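Local coordinates for MSP-domain protein like family member (Caenorhabditis elegans, PDB 1ROW) that is a sperm-specific member of the major sperm protein domain family in a nematode, probably with a structural role, though its precise function is not established, at residues 32-37 against 90-95. Numbering follows the deposited sequence.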
ATOM      1  N   VAL A  32     -10.948  -1.846  -3.317  1.00 26.88           N
ATOM      2  CA  VAL A  32      -9.903  -2.527  -4.063  1.00 24.68           C
ATOM      3  C   VAL A  32      -8.758  -1.514  -4.079  1.00 24.22           C
ATOM      4  O   VAL A  32      -9.007  -0.309  -4.148  1.00 23.45           O
ATOM      5  CB  VAL A  32     -10.355  -2.837  -5.519  1.00 25.31           C
ATOM      6  CG1 VAL A  32     -10.592  -1.548  -6.283  1.00 25.19           C
ATOM      7  CG2 VAL A  32      -9.315  -3.687  -6.223  1.00 26.49           C
ATOM      8  N   PHE A  33      -7.517  -1.987  -3.999  1.00 22.91           N
ATOM      9  CA  PHE A  33      -6.377  -1.076  -4.009  1.00 23.11           C
ATOM     10  C   PHE A  33      -5.207  -1.620  -4.827  1.00 23.29           C
ATOM     11  O   PHE A  33      -5.100  -2.827  -5.048  1.00 20.20           O
ATOM     12  CB  PHE A  33      -5.912  -0.801  -2.571  1.00 20.80           C
ATOM     13  CG  PHE A  33      -5.281  -1.988  -1.893  1.00 20.33           C
ATOM     14  CD1 PHE A  33      -3.959  -2.343  -2.158  1.00 22.64           C
ATOM     15  CD2 PHE A  33      -6.007  -2.758  -0.993  1.00 21.05           C
ATOM     16  CE1 PHE A  33      -3.369  -3.444  -1.536  1.00 22.51           C
ATOM     17  CE2 PHE A  33      -5.426  -3.866  -0.363  1.00 21.29           C
ATOM     18  CZ  PHE A  33      -4.106  -4.208  -0.636  1.00 20.34           C
ATOM     19  N   LYS A  34      -4.348  -0.706  -5.276  1.00 24.07           N
ATOM     20  CA  LYS A  34      -3.147  -1.030  -6.041  1.00 24.16           C
ATOM     21  C   LYS A  34      -2.037  -0.124  -5.514  1.00 25.62           C
ATOM     22  O   LYS A  34      -2.221   1.086  -5.392  1.00 25.24           O
ATOM     23  CB  LYS A  34      -3.339  -0.760  -7.533  1.00 26.45           C
ATOM     24  CG  LYS A  34      -2.079  -1.057  -8.334  1.00 29.73           C
ATOM     25  CD  LYS A  34      -2.214  -0.687  -9.808  1.00 34.31           C
ATOM     26  CE  LYS A  34      -1.021  -1.215 -10.596  1.00 36.86           C
ATOM     27  NZ  LYS A  34       0.290  -0.805 -10.001  1.00 38.09           N
ATOM     28  N   ILE A  35      -0.879  -0.698  -5.229  1.00 23.72           N
ATOM     29  CA  ILE A  35       0.206   0.095  -4.676  1.00 25.62           C
ATOM     30  C   ILE A  35       1.399   0.285  -5.596  1.00 24.34           C
ATOM     31  O   ILE A  35       1.881  -0.659  -6.206  1.00 23.17           O
ATOM     32  CB  ILE A  35       0.700  -0.526  -3.355  1.00 23.80           C
ATOM     33  CG1 ILE A  35      -0.491  -0.736  -2.419  1.00 23.97           C
ATOM     34  CG2 ILE A  35       1.740   0.374  -2.714  1.00 26.26           C
ATOM     35  CD1 ILE A  35      -0.134  -1.287  -1.056  1.00 25.47           C
ATOM     36  N   LYS A  36       1.864   1.524  -5.684  1.00 25.79           N
ATOM     37  CA  LYS A  36       3.024   1.858  -6.498  1.00 27.59           C
ATOM     38  C   LYS A  36       4.043   2.580  -5.618  1.00 27.23           C
ATOM     39  O   LYS A  36       3.689   3.465  -4.843  1.00 27.06           O
ATOM     40  CB  LYS A  36       2.625   2.749  -7.676  1.00 29.54           C
ATOM     41  CG  LYS A  36       2.247   1.981  -8.939  1.00 35.41           C
ATOM     42  CD  LYS A  36       2.396   2.862 -10.179  1.00 39.40           C
ATOM     43  CE  LYS A  36       2.268   2.052 -11.467  1.00 42.80           C
ATOM     44  NZ  LYS A  36       2.553   2.874 -12.684  1.00 43.43           N
ATOM     45  N   SER A  37       5.303   2.179  -5.737  1.00 25.86           N
ATOM     46  CA  SER A  37       6.393   2.766  -4.966  1.00 25.07           C
ATOM     47  C   SER A  37       7.227   3.700  -5.836  1.00 26.38           C
ATOM     48  O   SER A  37       7.463   3.414  -7.008  1.00 24.69           O
ATOM     49  CB  SER A  37       7.297   1.657  -4.409  1.00 24.55           C
ATOM     50  OG  SER A  37       8.509   2.189  -3.892  1.00 19.60           O
ATOM     51  N   ALA A  90      -7.170  -8.482 -11.170  1.00 32.32           N
ATOM     52  CA  ALA A  90      -8.038  -8.761 -12.301  1.00 31.05           C
ATOM     53  C   ALA A  90      -9.110  -7.683 -12.392  1.00 31.13           C
ATOM     54  O   ALA A  90      -9.381  -7.156 -13.472  1.00 31.42           O
ATOM     55  CB  ALA A  90      -8.684 -10.123 -12.136  1.00 29.75           C
ATOM     56  N   ALA A  91      -9.708  -7.349 -11.251  1.00 28.37           N
ATOM     57  CA  ALA A  91     -10.765  -6.348 -11.203  1.00 28.35           C
ATOM     58  C   ALA A  91     -10.261  -4.923 -11.428  1.00 28.93           C
ATOM     59  O   ALA A  91     -10.957  -4.104 -12.032  1.00 27.37           O
ATOM     60  CB  ALA A  91     -11.501  -6.436  -9.871  1.00 27.95           C
ATOM     61  N   PHE A  92      -9.058  -4.627 -10.940  1.00 29.33           N
ATOM     62  CA  PHE A  92      -8.481  -3.296 -11.094  1.00 30.15           C
ATOM     63  C   PHE A  92      -8.296  -2.972 -12.575  1.00 30.30           C
ATOM     64  O   PHE A  92      -8.094  -1.821 -12.964  1.00 29.13           O
ATOM     65  CB  PHE A  92      -7.136  -3.225 -10.375  1.00 32.56           C
ATOM     66  CG  PHE A  92      -6.905  -1.929  -9.660  1.00 35.55           C
ATOM     67  CD1 PHE A  92      -6.486  -0.799 -10.352  1.00 37.03           C
ATOM     68  CD2 PHE A  92      -7.136  -1.832  -8.291  1.00 36.12           C
ATOM     69  CE1 PHE A  92      -6.298   0.414  -9.690  1.00 38.99           C
ATOM     70  CE2 PHE A  92      -6.953  -0.628  -7.619  1.00 36.62           C
ATOM     71  CZ  PHE A  92      -6.534   0.499  -8.318  1.00 39.44           C
ATOM     72  N   VAL A  93      -8.378  -4.009 -13.395  1.00 29.65           N
ATOM     73  CA  VAL A  93      -8.222  -3.874 -14.832  1.00 30.42           C
ATOM     74  C   VAL A  93      -9.344  -3.068 -15.491  1.00 30.37           C
ATOM     75  O   VAL A  93      -9.162  -2.516 -16.581  1.00 30.25           O
ATOM     76  CB  VAL A  93      -8.156  -5.271 -15.483  1.00 29.91           C
ATOM     77  CG1 VAL A  93      -8.104  -5.150 -16.987  1.00 34.64           C
ATOM     78  CG2 VAL A  93      -6.939  -6.021 -14.967  1.00 34.48           C
ATOM     79  N   ALA A  94     -10.499  -2.996 -14.837  1.00 29.69           N
ATOM     80  CA  ALA A  94     -11.634  -2.271 -15.407  1.00 32.02           C
ATOM     81  C   ALA A  94     -12.074  -1.063 -14.594  1.00 33.07           C
ATOM     82  O   ALA A  94     -12.986  -0.342 -14.993  1.00 35.95           O
ATOM     83  CB  ALA A  94     -12.817  -3.218 -15.590  1.00 31.90           C
ATOM     84  N   VAL A  95     -11.430  -0.834 -13.458  1.00 32.12           N
ATOM     85  CA  VAL A  95     -11.805   0.295 -12.624  1.00 31.90           C
ATOM     86  C   VAL A  95     -10.763   1.399 -12.578  1.00 28.71           C
ATOM     87  O   VAL A  95      -9.565   1.138 -12.508  1.00 28.75           O
ATOM     88  CB  VAL A  95     -12.109  -0.166 -11.183  1.00 33.23           C
ATOM     89  CG1 VAL A  95     -12.288   1.040 -10.270  1.00 35.42           C
ATOM     90  CG2 VAL A  95     -13.369  -1.016 -11.176  1.00 35.85           C
TER
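Phe92 reaches from the short helix 88-92 down to strand 31-37 and sets its ring against the side chains of Val32 and Lys34, which are two residues apart and so on the same side of the strand. The two neighbours meet it differently. Lys34 offers its CB methylene to one face, 3.7 Å from the Phe92 ring centroid and 18° off the ring normal, a CH-pi contact displaced toward the CZ rim. Val32 instead comes to the rim near the ring plane, its CG2 methyl 3.5 Å from Phe92 CD2, while Val32 CG1 lies at 4.0 Å from both CD2 and CE2 of that ring.

The ring also touches the strand backbone, with Phe92 CE2 3.4 Å from Phe33 C and 3.5 Å from Lys34 N. Phe33 itself turns its side chain to the other side of the sheet. With CG anti to the backbone N (chi1 178°), Lys34 sends the rest of its chain away from the ring, and of its side chain only CB touches Phe92.

No hydrogen bond crosses here; the contact rests on van der Waals and CH-pi packing. Phe49 of strand 43-52 touches both Phe92 and Lys34, and Pro97 also packs on Phe92. Phe92 thus packs the helix, which lies in the connection from strand 70-80 to strand 99-108, against a sheet of the immunoglobulin-like beta sandwich characteristic of MSP domains.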